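Local atomic coordinates of cellulase CEL9M (Clostridium cellulolyticum, PDB entry 1IA6), a protein that probably hydrolyses internal (1->4)-beta-D-glucosidic linkages in cellulose and related beta-glucans as a family 9 endoglucanase that carries bound metal ions. Residues 188-197 with 209-220; 229-237 with 267-276. All coordinates share one frame; numbering follows the deposited sequence.

Interaction 1. Residues 188-197 with 209-220. With CA (calcium ion), chain B.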
loop_
_atom_site.group_PDB
_atom_site.type_symbol
_atom_site.label_atom_id
_atom_site.label_comp_id
_atom_site.label_asym_id
_atom_site.label_seq_id
_atom_site.Cartn_x
_atom_site.Cartn_y
_atom_site.Cartn_z
ATOM N N TYR A 188 -8.778 -6.872 -15.452
ATOM C CA TYR A 188 -10.084 -6.983 -14.809
ATOM C C TYR A 188 -10.847 -8.125 -15.476
ATOM O O TYR A 188 -11.462 -8.949 -14.802
ATOM C CB TYR A 188 -10.867 -5.679 -14.966
ATOM C CG TYR A 188 -12.302 -5.766 -14.494
ATOM C CD1 TYR A 188 -12.615 -5.745 -13.134
ATOM C CD2 TYR A 188 -13.345 -5.870 -15.410
ATOM C CE1 TYR A 188 -13.940 -5.821 -12.699
ATOM C CE2 TYR A 188 -14.670 -5.948 -14.990
ATOM C CZ TYR A 188 -14.960 -5.922 -13.636
ATOM O OH TYR A 188 -16.268 -5.997 -13.224
ATOM N N ALA A 189 -10.792 -8.167 -16.806
ATOM C CA ALA A 189 -11.467 -9.208 -17.573
ATOM C C ALA A 189 -10.976 -10.584 -17.137
ATOM O O ALA A 189 -11.773 -11.505 -16.941
ATOM C CB ALA A 189 -11.215 -9.005 -19.065
ATOM N N MET A 190 -9.661 -10.725 -16.996
ATOM C CA MET A 190 -9.069 -11.989 -16.559
ATOM C C MET A 190 -9.592 -12.354 -15.175
ATOM O O MET A 190 -9.934 -13.508 -14.908
ATOM C CB MET A 190 -7.545 -11.875 -16.480
ATOM C CG MET A 190 -6.828 -11.779 -17.814
ATOM S SD MET A 190 -5.055 -11.477 -17.563
ATOM C CE MET A 190 -4.576 -12.959 -16.688
ATOM N N GLY A 191 -9.637 -11.357 -14.298
ATOM C CA GLY A 191 -10.091 -11.576 -12.937
ATOM C C GLY A 191 -11.520 -12.058 -12.795
ATOM O O GLY A 191 -11.817 -12.861 -11.909
ATOM N N LYS A 192 -12.425 -11.576 -13.641
ATOM C CA LYS A 192 -13.803 -12.023 -13.516
ATOM C C LYS A 192 -14.093 -13.272 -14.343
ATOM O O LYS A 192 -15.063 -13.983 -14.078
ATOM C CB LYS A 192 -14.784 -10.899 -13.867
ATOM C CG LYS A 192 -14.899 -10.521 -15.325
ATOM C CD LYS A 192 -16.104 -9.600 -15.497
ATOM C CE LYS A 192 -16.299 -9.157 -16.936
ATOM N NZ LYS A 192 -17.562 -8.363 -17.075
ATOM N N ALA A 193 -13.235 -13.550 -15.320
ATOM C CA ALA A 193 -13.399 -14.727 -16.176
ATOM C C ALA A 193 -13.184 -16.025 -15.393
ATOM O O ALA A 193 -13.950 -16.976 -15.536
ATOM C CB ALA A 193 -12.429 -14.657 -17.346
ATOM N N ASN A 194 -12.133 -16.060 -14.578
ATOM C CA ASN A 194 -11.814 -17.227 -13.751
ATOM C C ASN A 194 -11.639 -16.683 -12.337
ATOM O O ASN A 194 -10.643 -16.026 -12.036
ATOM C CB ASN A 194 -10.515 -17.883 -14.215
ATOM C CG ASN A 194 -10.286 -19.238 -13.566
ATOM O OD1 ASN A 194 -10.577 -19.427 -12.386
ATOM N ND2 ASN A 194 -9.754 -20.182 -14.331
ATOM N N GLN A 195 -12.603 -16.970 -11.473
ATOM C CA GLN A 195 -12.596 -16.443 -10.115
ATOM C C GLN A 195 -11.978 -17.289 -9.010
ATOM O O GLN A 195 -12.292 -18.469 -8.851
ATOM C CB GLN A 195 -14.027 -16.048 -9.742
ATOM C CG GLN A 195 -14.505 -14.809 -10.492
ATOM C CD GLN A 195 -15.992 -14.556 -10.364
ATOM O OE1 GLN A 195 -16.614 -14.918 -9.366
ATOM N NE2 GLN A 195 -16.568 -13.911 -11.374
ATOM N N GLY A 196 -11.106 -16.647 -8.235
ATOM C CA GLY A 196 -10.422 -17.300 -7.131
ATOM C C GLY A 196 -9.282 -16.407 -6.667
ATOM O O GLY A 196 -8.839 -15.543 -7.424
ATOM N N VAL A 197 -8.801 -16.586 -5.440
ATOM C CA VAL A 197 -7.699 -15.752 -4.964
ATOM C C VAL A 197 -6.356 -16.233 -5.505
ATOM O O VAL A 197 -6.183 -17.417 -5.803
ATOM C CB VAL A 197 -7.623 -15.717 -3.416
ATOM C CG1 VAL A 197 -8.893 -15.104 -2.848
ATOM C CG2 VAL A 197 -7.403 -17.123 -2.868
ATOM N N PHE A 209 -11.943 -12.133 -2.845
ATOM C CA PHE A 209 -11.673 -11.482 -4.124
ATOM C C PHE A 209 -12.858 -10.644 -4.610
ATOM O O PHE A 209 -12.698 -9.777 -5.466
ATOM C CB PHE A 209 -11.259 -12.511 -5.187
ATOM C CG PHE A 209 -12.331 -13.502 -5.537
ATOM C CD1 PHE A 209 -13.376 -13.150 -6.383
ATOM C CD2 PHE A 209 -12.296 -14.791 -5.014
ATOM C CE1 PHE A 209 -14.371 -14.067 -6.706
ATOM C CE2 PHE A 209 -13.288 -15.716 -5.330
ATOM C CZ PHE A 209 -14.326 -15.352 -6.177
ATOM N N GLY A 210 -14.040 -10.890 -4.055
ATOM C CA GLY A 210 -15.214 -10.130 -4.456
ATOM C C GLY A 210 -15.045 -8.651 -4.152
ATOM O O GLY A 210 -15.526 -7.787 -4.887
ATOM N N ASP A 211 -14.356 -8.361 -3.056
ATOM C CA ASP A 211 -14.098 -6.985 -2.657
ATOM C C ASP A 211 -13.201 -6.304 -3.693
ATOM O O ASP A 211 -13.453 -5.170 -4.105
ATOM C CB ASP A 211 -13.436 -6.958 -1.268
ATOM C CG ASP A 211 -12.212 -7.866 -1.173
ATOM O OD1 ASP A 211 -12.247 -8.996 -1.704
ATOM O OD2 ASP A 211 -11.214 -7.457 -0.545
ATOM N N ASP A 212 -12.158 -7.004 -4.122
ATOM C CA ASP A 212 -11.230 -6.455 -5.102
ATOM C C ASP A 212 -11.882 -6.247 -6.470
ATOM O O ASP A 212 -11.673 -5.218 -7.113
ATOM C CB ASP A 212 -10.015 -7.376 -5.201
ATOM C CG ASP A 212 -9.340 -7.562 -3.860
ATOM O OD1 ASP A 212 -8.594 -6.655 -3.435
ATOM O OD2 ASP A 212 -9.584 -8.599 -3.211
ATOM N N LEU A 213 -12.673 -7.218 -6.917
ATOM C CA LEU A 213 -13.350 -7.084 -8.203
ATOM C C LEU A 213 -14.274 -5.869 -8.204
ATOM O O LEU A 213 -14.310 -5.106 -9.170
ATOM C CB LEU A 213 -14.170 -8.338 -8.516
ATOM C CG LEU A 213 -13.404 -9.550 -9.051
ATOM C CD1 LEU A 213 -14.329 -10.757 -9.088
ATOM C CD2 LEU A 213 -12.866 -9.249 -10.445
ATOM N N ALA A 214 -15.024 -5.697 -7.118
ATOM C CA ALA A 214 -15.955 -4.577 -6.996
ATOM C C ALA A 214 -15.184 -3.264 -7.019
ATOM O O ALA A 214 -15.557 -2.321 -7.711
ATOM C CB ALA A 214 -16.747 -4.697 -5.703
ATOM N N TRP A 215 -14.106 -3.216 -6.246
ATOM C CA TRP A 215 -13.242 -2.045 -6.164
ATOM C C TRP A 215 -12.683 -1.673 -7.544
ATOM O O TRP A 215 -12.774 -0.520 -7.967
ATOM C CB TRP A 215 -12.120 -2.352 -5.158
ATOM C CG TRP A 215 -10.921 -1.452 -5.153
ATOM C CD1 TRP A 215 -9.660 -1.771 -5.585
ATOM C CD2 TRP A 215 -10.824 -0.135 -4.587
ATOM N NE1 TRP A 215 -8.789 -0.744 -5.313
ATOM C CE2 TRP A 215 -9.475 0.271 -4.703
ATOM C CE3 TRP A 215 -11.745 0.736 -3.991
ATOM C CZ2 TRP A 215 -9.024 1.514 -4.242
ATOM C CZ3 TRP A 215 -11.294 1.974 -3.533
ATOM C CH2 TRP A 215 -9.944 2.348 -3.661
ATOM N N ALA A 216 -12.119 -2.650 -8.249
ATOM C CA ALA A 216 -11.560 -2.404 -9.575
ATOM C C ALA A 216 -12.646 -1.935 -10.539
ATOM O O ALA A 216 -12.411 -1.068 -11.380
ATOM C CB ALA A 216 -10.898 -3.671 -10.109
ATOM N N ALA A 217 -13.836 -2.510 -10.401
ATOM C CA ALA A 217 -14.963 -2.159 -11.255
ATOM C C ALA A 217 -15.398 -0.706 -11.069
ATOM O O ALA A 217 -15.730 -0.031 -12.041
ATOM C CB ALA A 217 -16.138 -3.102 -10.981
ATOM N N THR A 218 -15.394 -0.215 -9.829
ATOM C CA THR A 218 -15.807 1.167 -9.603
ATOM C C THR A 218 -14.847 2.147 -10.276
ATOM O O THR A 218 -15.269 3.198 -10.757
ATOM C CB THR A 218 -15.920 1.525 -8.095
ATOM O OG1 THR A 218 -14.626 1.505 -7.484
ATOM C CG2 THR A 218 -16.844 0.543 -7.378
ATOM N N TRP A 219 -13.563 1.808 -10.324
ATOM C CA TRP A 219 -12.598 2.696 -10.963
ATOM C C TRP A 219 -12.745 2.671 -12.481
ATOM O O TRP A 219 -12.622 3.703 -13.137
ATOM C CB TRP A 219 -11.170 2.337 -10.540
ATOM C CG TRP A 219 -10.900 2.786 -9.140
ATOM C CD1 TRP A 219 -10.706 1.996 -8.043
ATOM C CD2 TRP A 219 -10.896 4.139 -8.668
ATOM N NE1 TRP A 219 -10.589 2.774 -6.915
ATOM C CE2 TRP A 219 -10.702 4.093 -7.270
ATOM C CE3 TRP A 219 -11.043 5.389 -9.291
ATOM C CZ2 TRP A 219 -10.652 5.250 -6.480
ATOM C CZ3 TRP A 219 -10.994 6.539 -8.506
ATOM C CH2 TRP A 219 -10.800 6.460 -7.113
ATOM N N LEU A 220 -13.019 1.499 -13.042
ATOM C CA LEU A 220 -13.202 1.413 -14.483
ATOM C C LEU A 220 -14.434 2.225 -14.870
ATOM O O LEU A 220 -14.497 2.786 -15.964
ATOM C CB LEU A 220 -13.329 -0.049 -14.923
ATOM C CG LEU A 220 -11.956 -0.729 -15.036
ATOM C CD1 LEU A 220 -12.107 -2.239 -15.122
ATOM C CD2 LEU A 220 -11.228 -0.183 -16.255
HETATM CA CA CA B . -9.598 -9.286 -0.918
HETATM O O HOH W 1 -7.959 -7.491 -0.928
HETATM O O HOH W 2 -7.537 -10.500 -0.959
#
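The ring of Y188 enters helix 210-220 as a knob in a hole lined by L213, A216, A217 and L220. L220 CD1 forms an off-centre CH-pi contact, 4.1 Å from the Y188 ring centroid, while A216 CB lies 4.0 Å from Y188 CD1. L213 O lies at the ring edge, in its plane, 3.6 Å from Y188 CE1. With CG anti to the backbone N (chi1 172°), the ring projects far enough for Y188 OH to pass A217 CB and bond D232, which also pairs with K192.

Past helix 188-193, F209 takes over the packing. One face of its ring lies under the G196 backbone, with G196 N 3.7 Å above the plane, and Q195 CB sits 3.6 Å from F209 CZ. The Q195 amide is steadied by its bond from NE2 to a lone pair of K192 O (3.1 Å).

Just beyond F209, D211 grips the calcium ion through both carboxylate oxygens and D212 through OD2 alone; S208, D257 and two waters complete the site. Two roughly antiparallel helices, crossing at -147°, thus pack through one knob-in-hole contact in the helical barrel of family 9, with calcium bound at the start of the second.

Interaction 2. Residues 229-237 with 267-276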
loop_
_atom_site.group_PDB
_atom_site.type_symbol
_atom_site.label_atom_id
_atom_site.label_comp_id
_atom_site.label_asym_id
_atom_site.label_seq_id
_atom_site.Cartn_x
_atom_site.Cartn_y
_atom_site.Cartn_z
ATOM N N TYR A 229 -19.892 -1.732 -15.616
ATOM C CA TYR A 229 -18.934 -2.004 -14.551
ATOM C C TYR A 229 -19.586 -1.924 -13.177
ATOM O O TYR A 229 -19.207 -2.654 -12.261
ATOM C CB TYR A 229 -17.760 -1.028 -14.629
ATOM C CG TYR A 229 -16.822 -1.317 -15.779
ATOM C CD1 TYR A 229 -16.079 -2.499 -15.813
ATOM C CD2 TYR A 229 -16.679 -0.418 -16.834
ATOM C CE1 TYR A 229 -15.221 -2.779 -16.868
ATOM C CE2 TYR A 229 -15.821 -0.686 -17.897
ATOM C CZ TYR A 229 -15.094 -1.869 -17.906
ATOM O OH TYR A 229 -14.237 -2.141 -18.944
ATOM N N ILE A 230 -20.565 -1.037 -13.023
ATOM C CA ILE A 230 -21.238 -0.909 -11.734
ATOM C C ILE A 230 -22.187 -2.089 -11.551
ATOM O O ILE A 230 -22.402 -2.556 -10.435
ATOM C CB ILE A 230 -22.006 0.432 -11.623
ATOM C CG1 ILE A 230 -21.020 1.600 -11.734
ATOM C CG2 ILE A 230 -22.759 0.507 -10.296
ATOM C CD1 ILE A 230 -19.872 1.572 -10.718
ATOM N N THR A 231 -22.749 -2.579 -12.650
ATOM C CA THR A 231 -23.635 -3.729 -12.575
ATOM C C THR A 231 -22.793 -4.893 -12.039
ATOM O O THR A 231 -23.248 -5.649 -11.183
ATOM C CB THR A 231 -24.216 -4.082 -13.967
ATOM O OG1 THR A 231 -24.999 -2.981 -14.449
ATOM C CG2 THR A 231 -25.098 -5.317 -13.885
ATOM N N ASP A 232 -21.560 -5.017 -12.532
ATOM C CA ASP A 232 -20.652 -6.076 -12.078
ATOM C C ASP A 232 -20.315 -5.876 -10.605
ATOM O O ASP A 232 -20.394 -6.806 -9.802
ATOM C CB ASP A 232 -19.321 -6.051 -12.846
ATOM C CG ASP A 232 -19.430 -6.585 -14.258
ATOM O OD1 ASP A 232 -20.466 -7.185 -14.606
ATOM O OD2 ASP A 232 -18.453 -6.410 -15.019
ATOM N N ALA A 233 -19.925 -4.653 -10.264
ATOM C CA ALA A 233 -19.536 -4.319 -8.899
ATOM C C ALA A 233 -20.571 -4.680 -7.845
ATOM O O ALA A 233 -20.232 -5.262 -6.813
ATOM C CB ALA A 233 -19.191 -2.840 -8.803
ATOM N N GLU A 234 -21.832 -4.347 -8.094
ATOM C CA GLU A 234 -22.873 -4.647 -7.122
ATOM C C GLU A 234 -23.046 -6.145 -6.906
ATOM O O GLU A 234 -23.456 -6.584 -5.832
ATOM C CB GLU A 234 -24.197 -4.013 -7.550
ATOM C CG GLU A 234 -24.115 -2.498 -7.673
ATOM C CD GLU A 234 -25.436 -1.819 -7.397
ATOM O OE1 GLU A 234 -25.882 -1.844 -6.230
ATOM O OE2 GLU A 234 -26.032 -1.263 -8.346
ATOM N N GLN A 235 -22.723 -6.926 -7.929
ATOM C CA GLN A 235 -22.834 -8.372 -7.848
ATOM C C GLN A 235 -21.626 -8.982 -7.128
ATOM O O GLN A 235 -21.779 -9.856 -6.278
ATOM C CB GLN A 235 -22.954 -8.951 -9.259
ATOM C CG GLN A 235 -23.037 -10.461 -9.319
ATOM C CD GLN A 235 -23.009 -10.979 -10.745
ATOM O OE1 GLN A 235 -22.222 -11.867 -11.078
ATOM N NE2 GLN A 235 -23.871 -10.428 -11.595
ATOM N N PHE A 236 -20.429 -8.506 -7.453
ATOM C CA PHE A 236 -19.215 -9.038 -6.838
ATOM C C PHE A 236 -19.051 -8.726 -5.357
ATOM O O PHE A 236 -18.553 -9.554 -4.595
ATOM C CB PHE A 236 -17.973 -8.541 -7.584
ATOM C CG PHE A 236 -17.896 -8.999 -9.009
ATOM C CD1 PHE A 236 -18.250 -10.298 -9.359
ATOM C CD2 PHE A 236 -17.449 -8.136 -10.004
ATOM C CE1 PHE A 236 -18.159 -10.730 -10.682
ATOM C CE2 PHE A 236 -17.353 -8.560 -11.327
ATOM C CZ PHE A 236 -17.709 -9.857 -11.665
ATOM N N ILE A 237 -19.474 -7.543 -4.934
ATOM C CA ILE A 237 -19.306 -7.184 -3.532
ATOM C C ILE A 237 -20.188 -8.015 -2.596
ATOM O O ILE A 237 -19.935 -8.068 -1.393
ATOM C CB ILE A 237 -19.575 -5.679 -3.305
ATOM C CG1 ILE A 237 -19.015 -5.257 -1.943
ATOM C CG2 ILE A 237 -21.073 -5.392 -3.391
ATOM C CD1 ILE A 237 -18.983 -3.762 -1.722
ATOM N N LEU A 267 -19.106 2.679 -3.893
ATOM C CA LEU A 267 -20.429 2.298 -4.381
ATOM C C LEU A 267 -21.520 3.188 -3.787
ATOM O O LEU A 267 -22.532 3.456 -4.437
ATOM C CB LEU A 267 -20.711 0.822 -4.075
ATOM C CG LEU A 267 -20.066 -0.159 -5.059
ATOM C CD1 LEU A 267 -20.370 -1.598 -4.644
ATOM C CD2 LEU A 267 -20.598 0.110 -6.465
ATOM N N ALA A 268 -21.315 3.650 -2.557
ATOM C CA ALA A 268 -22.289 4.534 -1.924
ATOM C C ALA A 268 -22.305 5.844 -2.699
ATOM O O ALA A 268 -23.361 6.413 -2.966
ATOM C CB ALA A 268 -21.905 4.795 -0.468
ATOM N N GLN A 269 -21.115 6.304 -3.072
ATOM C CA GLN A 269 -20.946 7.551 -3.812
ATOM C C GLN A 269 -21.522 7.467 -5.220
ATOM O O GLN A 269 -22.185 8.393 -5.690
ATOM C CB GLN A 269 -19.455 7.892 -3.889
ATOM C CG GLN A 269 -19.131 9.222 -4.543
ATOM C CD GLN A 269 -17.646 9.528 -4.509
ATOM O OE1 GLN A 269 -16.908 8.985 -3.685
ATOM N NE2 GLN A 269 -17.202 10.411 -5.394
ATOM N N ILE A 270 -21.269 6.345 -5.881
ATOM C CA ILE A 270 -21.724 6.117 -7.246
ATOM C C ILE A 270 -23.190 5.712 -7.418
ATOM O O ILE A 270 -23.852 6.171 -8.351
ATOM C CB ILE A 270 -20.831 5.049 -7.921
ATOM C CG1 ILE A 270 -19.390 5.560 -7.989
ATOM C CG2 ILE A 270 -21.345 4.717 -9.315
ATOM C CD1 ILE A 270 -18.396 4.513 -8.444
ATOM N N THR A 271 -23.695 4.862 -6.529
ATOM C CA THR A 271 -25.073 4.380 -6.625
ATOM C C THR A 271 -26.055 5.069 -5.687
ATOM O O THR A 271 -27.259 5.078 -5.942
ATOM C CB THR A 271 -25.155 2.874 -6.333
ATOM O OG1 THR A 271 -24.948 2.652 -4.931
ATOM C CG2 THR A 271 -24.101 2.118 -7.123
ATOM N N GLY A 272 -25.541 5.621 -4.594
ATOM C CA GLY A 272 -26.394 6.288 -3.631
ATOM C C GLY A 272 -27.265 5.335 -2.829
ATOM O O GLY A 272 -28.114 5.776 -2.051
ATOM N N LYS A 273 -27.052 4.031 -2.998
ATOM C CA LYS A 273 -27.847 3.028 -2.290
ATOM C C LYS A 273 -27.585 2.957 -0.789
ATOM O O LYS A 273 -26.443 3.025 -0.337
ATOM C CB LYS A 273 -27.635 1.650 -2.913
ATOM C CG LYS A 273 -28.255 1.491 -4.292
ATOM C CD LYS A 273 -28.139 0.053 -4.758
ATOM C CE LYS A 273 -28.784 -0.156 -6.110
ATOM N NZ LYS A 273 -28.662 -1.575 -6.535
ATOM N N GLN A 274 -28.661 2.797 -0.025
ATOM C CA GLN A 274 -28.583 2.737 1.431
ATOM C C GLN A 274 -27.731 1.598 1.978
ATOM O O GLN A 274 -27.047 1.765 2.985
ATOM C CB GLN A 274 -29.991 2.637 2.026
ATOM C CG GLN A 274 -30.046 2.843 3.536
ATOM C CD GLN A 274 -29.530 4.209 3.954
ATOM O OE1 GLN A 274 -29.878 5.224 3.351
ATOM N NE2 GLN A 274 -28.705 4.241 4.997
ATOM N N ILE A 275 -27.773 0.448 1.313
ATOM C CA ILE A 275 -27.008 -0.714 1.750
ATOM C C ILE A 275 -25.519 -0.401 1.911
ATOM O O ILE A 275 -24.879 -0.875 2.849
ATOM C CB ILE A 275 -27.169 -1.892 0.763
ATOM C CG1 ILE A 275 -26.381 -3.103 1.266
ATOM C CG2 ILE A 275 -26.706 -1.477 -0.628
ATOM C CD1 ILE A 275 -26.539 -4.341 0.413
ATOM N N TYR A 276 -24.976 0.401 0.998
ATOM C CA TYR A 276 -23.560 0.765 1.048
ATOM C C TYR A 276 -23.317 1.837 2.101
ATOM O O TYR A 276 -22.287 1.833 2.775
ATOM C CB TYR A 276 -23.082 1.244 -0.327
ATOM C CG TYR A 276 -23.337 0.224 -1.410
ATOM C CD1 TYR A 276 -22.879 -1.085 -1.274
ATOM C CD2 TYR A 276 -24.088 0.548 -2.541
ATOM C CE1 TYR A 276 -23.166 -2.050 -2.230
ATOM C CE2 TYR A 276 -24.382 -0.413 -3.507
ATOM C CZ TYR A 276 -23.919 -1.709 -3.340
ATOM O OH TYR A 276 -24.231 -2.673 -4.264
HETATM O O HOH W 3 -25.205 -5.213 -3.889
#
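E234 reaches across from helix 229-236 to meet K273 and Y276, and its side chain can be followed atom by atom. E234 CB and CG both lie against Y276 OH, at 3.5 and 3.4 Å. The chain is extended beyond CG (chi2 -151°), which carries the carboxylate to the turn between helices 267-271 and 274-276, where E234 CD is 3.3 Å from K273 NZ. OE1 accepts two bonds: Y276 OH donates to the anti lone pair of E234 OE1 (2.7 Å), and K273 NZ approaches E234 OE1 on the syn side (2.8 Å), 24° out of the carboxylate plane, forming a salt bridge. OE2 adds a weak bond from K273 NZ and borders the methyl of T271. A water donates to both E234 O and Y276 OH, bridging the two helices a second time.

Beside this polar cluster the packing is apolar. I230 CD1 packs 3.7 Å from I270 CG2, A233 CB touches L267 CD2, and I237 CD1 meets L267 CD1 tip to tip at 3.9 Å. L267 CB covers one face of the Y276 ring; E234 OE1 lies at the ring edge, in its plane, with the carboxylate turned 60° from the ring. T271 shapes the turn: its OG1 donates to L267 O (2.6 Å) and accepts from K273 N in an ST turn.

Two donors on one oxygen, one of them cationic, would be expected to stabilise the glutamate as a carboxylate; the E234-K273 salt bridge thereby joins helix 229-236 to the turn beside an apolar seam.

In the fold
Read from the N terminus, interaction 1 closes first: helix 174-193 runs into an extended loop, and the chain returns as helix 210-224, with only 11 residues between the two segments. A short connection leads to helix 228-236, from which the chain runs through a longer excursion, partly unmodelled, before helix 260-271 and the start of helix 274-289 close interaction 2. The two loops are therefore in series, neither nested nor crossed, and their centres lie about 14 Å apart. Helix 228-236 joins them: its D232 and F236 meet helix 174-193, while other residues of the helix meet 267-276. D257, within the second loop, returns to the calcium ion at 211-212.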